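Local structure of MtVAO615 (Myceliophthora thermophila, 6F72) at residues A[331-336]-A[353-358]; A[237-242]-A[339-344]; A[150-155]-A[550-555]. The protein binds one FAD per subunit through two covalent links and is probably an oxidoreductase whose reduced form reacts rapidly with molecular oxygen; its substrate is unknown. One frame throughout, in Å; residues are numbered along the deposited sequence.

Contacts 1 and 2 are neighbours, with centres about 10 Å apart. They share one antiparallel sheet, in which strands 339-344 and 348-356 lie side by side. T354 N of contact 1 sits 2.9 Å from S339 O of contact 2, a probable hydrogen bond. F333 and F340 also stack between them. Contact 3 lies across the centre of the chain, its centre about 29 Å from that of contact 2 and about 37 Å from that of contact 1. FAD spans the gap between contacts 2 and 3. Contact 2 meets the flavin end and contact 3 the adenosine and diphosphate end. In contact 1, the side chain of T354 stays about 11 Å from the cofactor.

Contact 1: residues A[331-336]-A[353-358]; sequences PDFLDG and GTMPGA
F333 and M355 make this contact with apolar carbon and a sulfur. In the apolar part, F333 CE1 lies 3.7 Å from M355 CG. The two side chains cross at about a right angle. F333 holds CG anti to its own backbone N (chi1 177°), and its outer atoms CE1 and CZ come closest to the strand. The sulfur makes a Met-aromatic contact. M355 SD sits in the plane of the F333 ring, at its edge, 5.1 Å from the ring centroid. The bend at chi3 (-81°) brings CE of M355 near G353, where it would crowd a CB. In fold terms, the C-terminal end of helix 316-335 packs here against strand 348-356 of the seven-stranded antiparallel sheet. The ring is gripped further by F370, edge-to-face, and by L366 of helix 360-376. Replacing F333 by an alanine would probably leave the M355 sulfur without its aromatic edge and open a gap between helix and sheet. Backbone bonding shapes the strand end. M355 to A358 form a type II turn, closed by A358 N to M355 O at 3.1 Å.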
# COMPACT_ATOMS: atom_id res chain seq x y z
N PRO A 331 22.99 -2.31 -9.46
CA PRO A 331 22.85 -3.70 -9.91
C PRO A 331 23.54 -4.81 -9.10
O PRO A 331 22.85 -5.71 -8.63
CB PRO A 331 23.37 -3.65 -11.35
CG PRO A 331 22.88 -2.34 -11.82
CD PRO A 331 22.96 -1.40 -10.63
N ASP A 332 24.86 -4.73 -8.91
CA ASP A 332 25.61 -5.76 -8.15
C ASP A 332 25.27 -5.79 -6.66
O ASP A 332 25.33 -6.85 -6.03
CB ASP A 332 27.12 -5.58 -8.31
CG ASP A 332 27.57 -5.74 -9.73
OD1 ASP A 332 26.95 -6.51 -10.49
OD2 ASP A 332 28.56 -5.08 -10.09
N PHE A 333 24.94 -4.62 -6.12
CA PHE A 333 24.53 -4.48 -4.72
C PHE A 333 23.19 -5.16 -4.49
O PHE A 333 23.02 -5.89 -3.51
CB PHE A 333 24.49 -2.99 -4.37
CG PHE A 333 24.00 -2.69 -2.98
CD1 PHE A 333 24.87 -2.78 -1.88
CD2 PHE A 333 22.69 -2.26 -2.77
CE1 PHE A 333 24.41 -2.48 -0.59
CE2 PHE A 333 22.23 -1.96 -1.48
CZ PHE A 333 23.10 -2.05 -0.39
N LEU A 334 22.24 -4.95 -5.40
CA LEU A 334 20.92 -5.56 -5.32
C LEU A 334 20.91 -7.06 -5.59
O LEU A 334 20.16 -7.79 -4.93
CB LEU A 334 19.95 -4.87 -6.27
CG LEU A 334 19.75 -3.35 -6.14
CD1 LEU A 334 18.82 -2.91 -7.24
CD2 LEU A 334 19.19 -2.94 -4.78
N ASP A 335 21.73 -7.51 -6.54
CA ASP A 335 21.89 -8.94 -6.87
C ASP A 335 22.50 -9.76 -5.74
O ASP A 335 22.39 -10.99 -5.74
CB ASP A 335 22.75 -9.11 -8.15
CG ASP A 335 22.06 -8.60 -9.41
OD1 ASP A 335 20.81 -8.53 -9.45
OD2 ASP A 335 22.78 -8.27 -10.38
N GLY A 336 23.18 -9.09 -4.81
CA GLY A 336 23.75 -9.73 -3.63
C GLY A 336 22.76 -9.88 -2.48
O GLY A 336 23.15 -10.32 -1.39
N GLY A 353 20.54 1.86 3.78
CA GLY A 353 20.92 0.56 3.24
C GLY A 353 20.49 -0.62 4.09
O GLY A 353 20.54 -0.55 5.32
N THR A 354 20.10 -1.70 3.42
CA THR A 354 19.70 -2.96 4.05
C THR A 354 20.52 -4.10 3.44
O THR A 354 20.40 -4.41 2.25
CB THR A 354 18.19 -3.21 3.89
OG1 THR A 354 17.47 -2.15 4.54
CG2 THR A 354 17.78 -4.56 4.48
N MET A 355 21.36 -4.71 4.27
CA MET A 355 22.35 -5.68 3.81
C MET A 355 22.29 -6.97 4.65
O MET A 355 23.15 -7.19 5.51
CB MET A 355 23.75 -5.03 3.82
CG MET A 355 23.91 -3.90 2.81
SD MET A 355 25.29 -2.78 3.11
CE MET A 355 24.58 -1.70 4.36
N PRO A 356 21.26 -7.82 4.41
CA PRO A 356 21.03 -8.98 5.30
C PRO A 356 22.22 -9.93 5.38
O PRO A 356 22.82 -10.26 4.35
CB PRO A 356 19.80 -9.66 4.68
CG PRO A 356 19.11 -8.57 3.93
CD PRO A 356 20.22 -7.73 3.36
N GLY A 357 22.58 -10.33 6.59
CA GLY A 357 23.71 -11.24 6.82
C GLY A 357 25.10 -10.65 6.65
O GLY A 357 26.09 -11.40 6.72
N ALA A 358 25.19 -9.34 6.42
CA ALA A 358 26.47 -8.66 6.22
C ALA A 358 27.00 -8.09 7.52
O ALA A 358 26.30 -7.33 8.19
CB ALA A 358 26.35 -7.56 5.16

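Contact 2: residues A[237-242]-A[339-344]; sequences HSILSS and SFTYSV. With FAD (flavin-adenine dinucleotide), chain E.
S339 OG donates a hydrogen bond to I239 O at 2.7 Å, and this is the tight part of the contact. The hydroxyl comes in the plane of the carbonyl, on a lone pair, with a C=O...donor angle of 118°. S339 OG lies between the backbone N and the carbonyl carbon (chi1 67°), and this turns it onto I239. The same oxygen also packs 3.6 Å from I239 CB. All of this is buried.

The other side is looser. I239 CG2 meets T341 CG2 at 4.0 Å, the two side chains crossing at a slant. T341 is partly exposed, and its OG1 is hydrogen-bonded to D451 OD1 of strand 448-452. S242 OG stands 4.2 Å from S339 CB. S242 OG is hydrogen-bonded to N338 O and takes a hydrogen bond from S454 N.

The contact joins two parts of the fold. Segment 237-242 belongs to the PCMH-type FAD-binding region. Strand 339-344 is an inner strand of the large antiparallel sheet, between 348-356 and 448-452.

The loop has its own bracing. L240 N donates to S238 OG at 3.1 Å, an ST turn that leads towards helix 241-244, and S238 to S241 form a type I turn. S238 OG is also hydrogen-bonded to G219 O. I239 touches helix 391-399 through Y391, H394 and F395. At the first residue of the segment, H237 N donates to FAD O2 of the flavin ring at 3.0 Å, with an N-H...O angle of 150°.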
# COMPACT_ATOMS: atom_id res chain seq x y z
N HIS A 237 6.18 -4.37 -2.11
CA HIS A 237 7.64 -4.28 -2.02
C HIS A 237 8.12 -4.08 -0.58
O HIS A 237 7.35 -3.74 0.32
CB HIS A 237 8.18 -3.24 -3.00
CG HIS A 237 8.18 -1.84 -2.47
ND1 HIS A 237 7.09 -1.00 -2.59
CD2 HIS A 237 9.15 -1.12 -1.86
CE1 HIS A 237 7.38 0.17 -2.05
NE2 HIS A 237 8.63 0.13 -1.60
N SER A 238 9.42 -4.30 -0.39
CA SER A 238 10.03 -4.40 0.92
C SER A 238 11.52 -4.18 0.75
O SER A 238 12.07 -4.47 -0.33
CB SER A 238 9.79 -5.81 1.49
OG SER A 238 10.49 -6.04 2.71
N ILE A 239 12.18 -3.71 1.81
CA ILE A 239 13.65 -3.60 1.85
C ILE A 239 14.31 -5.01 1.83
O ILE A 239 15.52 -5.15 1.61
CB ILE A 239 14.13 -2.72 3.04
CG1 ILE A 239 13.68 -3.31 4.40
CG2 ILE A 239 13.66 -1.28 2.87
CD1 ILE A 239 14.40 -2.76 5.63
N LEU A 240 13.48 -6.03 2.01
CA LEU A 240 13.91 -7.42 2.02
C LEU A 240 13.65 -8.12 0.69
O LEU A 240 13.95 -9.31 0.54
CB LEU A 240 13.22 -8.18 3.17
CG LEU A 240 13.75 -8.07 4.61
CD1 LEU A 240 13.04 -9.10 5.50
CD2 LEU A 240 15.26 -8.19 4.75
N SER A 241 13.11 -7.39 -0.28
CA SER A 241 12.71 -7.98 -1.55
C SER A 241 13.87 -8.52 -2.40
O SER A 241 13.69 -9.51 -3.09
CB SER A 241 11.80 -7.05 -2.34
OG SER A 241 10.51 -7.04 -1.75
N SER A 242 15.04 -7.89 -2.29
CA SER A 242 16.24 -8.37 -2.98
C SER A 242 16.70 -9.72 -2.44
O SER A 242 17.39 -10.47 -3.14
CB SER A 242 17.39 -7.38 -2.86
OG SER A 242 17.08 -6.18 -3.53
N SER A 339 19.39 -3.92 -0.47
CA SER A 339 18.54 -2.85 -0.99
C SER A 339 18.92 -1.48 -0.47
O SER A 339 19.49 -1.35 0.63
CB SER A 339 17.08 -3.11 -0.65
OG SER A 339 16.88 -3.02 0.75
N PHE A 340 18.59 -0.46 -1.26
CA PHE A 340 18.58 0.93 -0.80
C PHE A 340 17.17 1.48 -0.86
O PHE A 340 16.50 1.38 -1.90
CB PHE A 340 19.51 1.82 -1.62
CG PHE A 340 20.92 1.86 -1.11
CD1 PHE A 340 21.20 2.36 0.17
CD2 PHE A 340 21.97 1.42 -1.91
CE1 PHE A 340 22.51 2.41 0.64
CE2 PHE A 340 23.29 1.47 -1.45
CZ PHE A 340 23.55 1.95 -0.17
N THR A 341 16.73 2.02 0.26
CA THR A 341 15.56 2.89 0.30
C THR A 341 16.09 4.32 0.50
O THR A 341 16.94 4.57 1.37
CB THR A 341 14.50 2.39 1.33
OG1 THR A 341 13.28 3.12 1.15
CG2 THR A 341 14.96 2.53 2.80
N TYR A 342 15.64 5.24 -0.34
CA TYR A 342 16.22 6.57 -0.37
C TYR A 342 15.26 7.70 -0.72
O TYR A 342 14.22 7.48 -1.34
CB TYR A 342 17.47 6.61 -1.26
CG TYR A 342 17.26 6.23 -2.69
CD1 TYR A 342 17.22 4.90 -3.08
CD2 TYR A 342 17.11 7.22 -3.68
CE1 TYR A 342 17.03 4.54 -4.40
CE2 TYR A 342 16.94 6.86 -5.01
CZ TYR A 342 16.90 5.52 -5.36
OH TYR A 342 16.70 5.13 -6.65
N SER A 343 15.64 8.91 -0.29
CA SER A 343 14.92 10.14 -0.58
C SER A 343 15.69 10.91 -1.64
O SER A 343 16.90 11.14 -1.50
CB SER A 343 14.81 10.97 0.69
OG SER A 343 14.02 12.13 0.47
N VAL A 344 15.00 11.28 -2.71
CA VAL A 344 15.60 12.06 -3.79
C VAL A 344 15.09 13.50 -3.65
O VAL A 344 13.92 13.77 -3.92
CB VAL A 344 15.26 11.50 -5.20
CG1 VAL A 344 15.95 12.31 -6.30
CG2 VAL A 344 15.63 10.03 -5.34
PA FAD E . -6.67 -0.79 2.90
O1A FAD E . -6.95 0.58 2.35
O2A FAD E . -7.47 -1.20 4.10
O5B FAD E . -6.88 -1.86 1.71
C5B FAD E . -6.40 -1.62 0.39
C4B FAD E . -7.20 -2.40 -0.65
O4B FAD E . -7.17 -3.80 -0.33
C3B FAD E . -8.67 -2.03 -0.72
O3B FAD E . -9.06 -2.14 -2.09
C2B FAD E . -9.39 -3.09 0.10
O2B FAD E . -10.71 -3.33 -0.38
C1B FAD E . -8.49 -4.30 -0.11
N9A FAD E . -8.43 -5.23 1.05
C8A FAD E . -7.72 -5.03 2.18
N7A FAD E . -7.84 -6.09 3.01
C5A FAD E . -8.64 -6.99 2.41
C6A FAD E . -9.19 -8.32 2.75
N6A FAD E . -8.88 -8.89 3.94
N1A FAD E . -10.00 -8.93 1.85
C2A FAD E . -10.31 -8.36 0.67
N3A FAD E . -9.85 -7.15 0.29
C4A FAD E . -9.02 -6.42 1.11
N1 FAD E . 3.39 -0.36 -0.28
C2 FAD E . 4.56 -0.99 -0.58
O2 FAD E . 4.57 -1.86 -1.48
N3 FAD E . 5.70 -0.70 0.08
C4 FAD E . 5.78 0.22 1.06
O4 FAD E . 6.87 0.45 1.64
C4X FAD E . 4.55 0.93 1.44
N5 FAD E . 4.54 1.86 2.42
C5X FAD E . 3.40 2.53 2.76
C6 FAD E . 3.41 3.49 3.79
C7 FAD E . 2.21 4.16 4.13
C7M FAD E . 2.25 5.20 5.23
C8 FAD E . 0.93 3.83 3.41
C8M FAD E . -0.43 4.42 3.76
C9 FAD E . 0.94 2.87 2.40
C9A FAD E . 2.12 2.21 2.04
N10 FAD E . 2.10 1.22 1.03
C10 FAD E . 3.31 0.58 0.69
C1' FAD E . 0.87 0.95 0.29
C2' FAD E . 0.12 -0.32 0.58
O2' FAD E . 0.85 -1.39 -0.01
C3' FAD E . -1.23 -0.14 -0.11
O3' FAD E . -1.82 1.13 0.23
C4' FAD E . -2.18 -1.28 0.26
O4' FAD E . -3.33 -1.21 -0.58
C5' FAD E . -2.54 -1.26 1.74
O5' FAD E . -3.51 -2.25 2.05
P FAD E . -4.26 -2.21 3.46
O1P FAD E . -3.24 -2.03 4.55
O2P FAD E . -5.21 -3.39 3.45
O3P FAD E . -5.12 -0.85 3.33

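Contact 3: residues A[150-155]-A[550-555]; sequences IVIKNT and SVFYVK. With FAD (flavin-adenine dinucleotide), chain E.
I150 and F552 are brought together by their first torsions. I150 CG1 is anti to the carbonyl carbon (chi1 -75°), which leaves CG2 facing the ring. F552 CG is also anti to its carbonyl carbon (chi1 -53°), which swings the ring edge, CD1 and CE1, towards I150 and I152. The side chains of I150 and F552 lie side by side and point the same way. Strand 150-153 is an outermost strand of the mixed sheet in the PCMH-type FAD-binding fold, and 550-555 is a loop of the berberine-like C-terminal region.

I150 CG2 touches the edge of the F552 ring, 4.1 Å from CD1. I152 CD1 meets the same CD1 of F552 at 4.0 Å, from an oblique direction. V288 and L140 also touch F552.

Ordered water links the backbones. Water 3 accepts from I150 N at 2.8 Å and is also hydrogen-bonded to V551 O. Waters 1, 2 and 4 all reach I150 O, so three waters gather on one buried carbonyl. Water 1 continues to Y553 O and water 4 to Y553 N.

The strand and the loop after it grip FAD. I152 packs CG2 3.5 Å from FAD C4A, and FAD O2B donates to I152 O at 2.8 Å. V554 CG1 touches the ribose at O3B. N154 ND2 donates to FAD O2P. T155 OG1 stands near both O1P and O3P, and is also hydrogen-bonded to the backbone N of H157, which is itself covalently attached to FAD. FAD O2A takes two backbone donors, N154 N at 2.8 Å and T155 N at 2.9 Å.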
# COMPACT_ATOMS: atom_id res chain seq x y z
N ILE A 150 -20.86 -3.30 -1.24
CA ILE A 150 -19.85 -3.79 -0.31
C ILE A 150 -18.56 -3.02 -0.49
O ILE A 150 -18.12 -2.77 -1.61
CB ILE A 150 -19.63 -5.33 -0.46
CG1 ILE A 150 -20.81 -6.10 0.17
CG2 ILE A 150 -18.30 -5.77 0.13
CD1 ILE A 150 -20.86 -6.09 1.69
N VAL A 151 -17.98 -2.62 0.63
CA VAL A 151 -16.65 -2.07 0.66
C VAL A 151 -15.85 -2.97 1.57
O VAL A 151 -16.41 -3.57 2.49
CB VAL A 151 -16.67 -0.58 1.15
CG1 VAL A 151 -15.45 -0.22 1.99
CG2 VAL A 151 -16.78 0.35 -0.04
N ILE A 152 -14.55 -3.08 1.31
CA ILE A 152 -13.67 -3.82 2.20
C ILE A 152 -12.59 -2.89 2.74
O ILE A 152 -11.85 -2.28 1.97
CB ILE A 152 -13.07 -5.09 1.52
CG1 ILE A 152 -14.18 -5.98 0.95
CG2 ILE A 152 -12.22 -5.88 2.52
CD1 ILE A 152 -13.71 -7.03 -0.06
N LYS A 153 -12.48 -2.81 4.06
CA LYS A 153 -11.47 -1.94 4.66
C LYS A 153 -10.70 -2.68 5.73
O LYS A 153 -11.27 -3.30 6.61
CB LYS A 153 -12.08 -0.64 5.25
CG LYS A 153 -10.98 0.34 5.68
CD LYS A 153 -11.41 1.49 6.57
CE LYS A 153 -11.39 1.09 8.03
NZ LYS A 153 -11.04 2.23 8.93
N ASN A 154 -9.38 -2.55 5.66
CA ASN A 154 -8.48 -3.19 6.58
C ASN A 154 -7.85 -2.14 7.49
O ASN A 154 -8.15 -2.11 8.69
CB ASN A 154 -7.45 -4.04 5.82
CG ASN A 154 -6.36 -4.61 6.71
OD1 ASN A 154 -6.56 -4.79 7.91
ND2 ASN A 154 -5.21 -4.90 6.12
N THR A 155 -7.01 -1.28 6.92
CA THR A 155 -6.29 -0.21 7.64
C THR A 155 -6.73 1.21 7.19
O THR A 155 -6.51 2.19 7.90
CB THR A 155 -4.75 -0.30 7.42
OG1 THR A 155 -4.44 -0.10 6.03
CG2 THR A 155 -4.18 -1.64 7.86
N SER A 550 -20.28 -9.34 -9.95
CA SER A 550 -19.48 -8.17 -9.60
C SER A 550 -19.95 -7.52 -8.30
O SER A 550 -20.26 -6.32 -8.26
CB SER A 550 -19.42 -7.16 -10.77
OG SER A 550 -19.05 -7.81 -11.99
N VAL A 551 -20.03 -8.33 -7.24
CA VAL A 551 -20.34 -7.78 -5.92
C VAL A 551 -19.16 -6.98 -5.37
O VAL A 551 -19.37 -6.03 -4.62
CB VAL A 551 -21.01 -8.78 -4.89
CG1 VAL A 551 -21.36 -10.14 -5.48
CG2 VAL A 551 -20.28 -8.87 -3.54
N PHE A 552 -17.94 -7.34 -5.76
CA PHE A 552 -16.79 -6.59 -5.32
C PHE A 552 -16.36 -5.55 -6.35
O PHE A 552 -16.12 -5.88 -7.51
CB PHE A 552 -15.64 -7.50 -4.90
CG PHE A 552 -16.03 -8.55 -3.89
CD1 PHE A 552 -16.54 -8.19 -2.65
CD2 PHE A 552 -15.89 -9.91 -4.20
CE1 PHE A 552 -16.90 -9.17 -1.72
CE2 PHE A 552 -16.25 -10.89 -3.27
CZ PHE A 552 -16.75 -10.52 -2.03
N TYR A 553 -16.33 -4.30 -5.93
CA TYR A 553 -15.87 -3.20 -6.77
C TYR A 553 -14.79 -2.40 -6.05
O TYR A 553 -14.98 -2.00 -4.89
CB TYR A 553 -17.04 -2.29 -7.17
CG TYR A 553 -16.57 -0.94 -7.69
CD1 TYR A 553 -16.25 -0.78 -9.04
CD2 TYR A 553 -16.38 0.14 -6.83
CE1 TYR A 553 -15.79 0.44 -9.52
CE2 TYR A 553 -15.92 1.36 -7.29
CZ TYR A 553 -15.62 1.50 -8.64
OH TYR A 553 -15.16 2.70 -9.10
N VAL A 554 -13.69 -2.14 -6.73
CA VAL A 554 -12.72 -1.12 -6.32
C VAL A 554 -12.34 -0.32 -7.57
O VAL A 554 -12.23 -0.90 -8.66
CB VAL A 554 -11.45 -1.69 -5.61
CG1 VAL A 554 -11.76 -2.22 -4.21
CG2 VAL A 554 -10.77 -2.78 -6.44
N LYS A 555 -12.11 0.98 -7.40
CA LYS A 555 -11.64 1.85 -8.48
C LYS A 555 -10.27 1.35 -8.93
O LYS A 555 -9.41 1.05 -8.08
CB LYS A 555 -11.56 3.32 -8.03
CG LYS A 555 -11.18 4.33 -9.13
CD LYS A 555 -12.32 4.50 -10.14
CE LYS A 555 -12.01 5.52 -11.23
NZ LYS A 555 -11.77 6.87 -10.65
PA FAD E . -6.67 -0.79 2.90
O1A FAD E . -6.95 0.58 2.35
O2A FAD E . -7.47 -1.20 4.10
O5B FAD E . -6.88 -1.86 1.71
C5B FAD E . -6.40 -1.62 0.39
C4B FAD E . -7.20 -2.40 -0.65
O4B FAD E . -7.17 -3.80 -0.33
C3B FAD E . -8.67 -2.03 -0.72
O3B FAD E . -9.06 -2.14 -2.09
C2B FAD E . -9.39 -3.09 0.10
O2B FAD E . -10.71 -3.33 -0.38
C1B FAD E . -8.49 -4.30 -0.11
N9A FAD E . -8.43 -5.23 1.05
C8A FAD E . -7.72 -5.03 2.18
N7A FAD E . -7.84 -6.09 3.01
C5A FAD E . -8.64 -6.99 2.41
C6A FAD E . -9.19 -8.32 2.75
N6A FAD E . -8.88 -8.89 3.94
N1A FAD E . -10.00 -8.93 1.85
C2A FAD E . -10.31 -8.36 0.67
N3A FAD E . -9.85 -7.15 0.29
C4A FAD E . -9.02 -6.42 1.11
N1 FAD E . 3.39 -0.36 -0.28
C2 FAD E . 4.56 -0.99 -0.58
O2 FAD E . 4.57 -1.86 -1.48
N3 FAD E . 5.70 -0.70 0.08
C4 FAD E . 5.78 0.22 1.06
O4 FAD E . 6.87 0.45 1.64
C4X FAD E . 4.55 0.93 1.44
N5 FAD E . 4.54 1.86 2.42
C5X FAD E . 3.40 2.53 2.76
C6 FAD E . 3.41 3.49 3.79
C7 FAD E . 2.21 4.16 4.13
C7M FAD E . 2.25 5.20 5.23
C8 FAD E . 0.93 3.83 3.41
C8M FAD E . -0.43 4.42 3.76
C9 FAD E . 0.94 2.87 2.40
C9A FAD E . 2.12 2.21 2.04
N10 FAD E . 2.10 1.22 1.03
C10 FAD E . 3.31 0.58 0.69
C1' FAD E . 0.87 0.95 0.29
C2' FAD E . 0.12 -0.32 0.58
O2' FAD E . 0.85 -1.39 -0.01
C3' FAD E . -1.23 -0.14 -0.11
O3' FAD E . -1.82 1.13 0.23
C4' FAD E . -2.18 -1.28 0.26
O4' FAD E . -3.33 -1.21 -0.58
C5' FAD E . -2.54 -1.26 1.74
O5' FAD E . -3.51 -2.25 2.05
P FAD E . -4.26 -2.21 3.46
O1P FAD E . -3.24 -2.03 4.55
O2P FAD E . -5.21 -3.39 3.45
O3P FAD E . -5.12 -0.85 3.33
O HOH W 1 -16.72 -0.96 -3.12
O HOH W 2 -19.15 -3.41 -4.37
O HOH W 3 -21.62 -4.94 -3.38
O HOH W 4 -16.38 -4.35 -2.95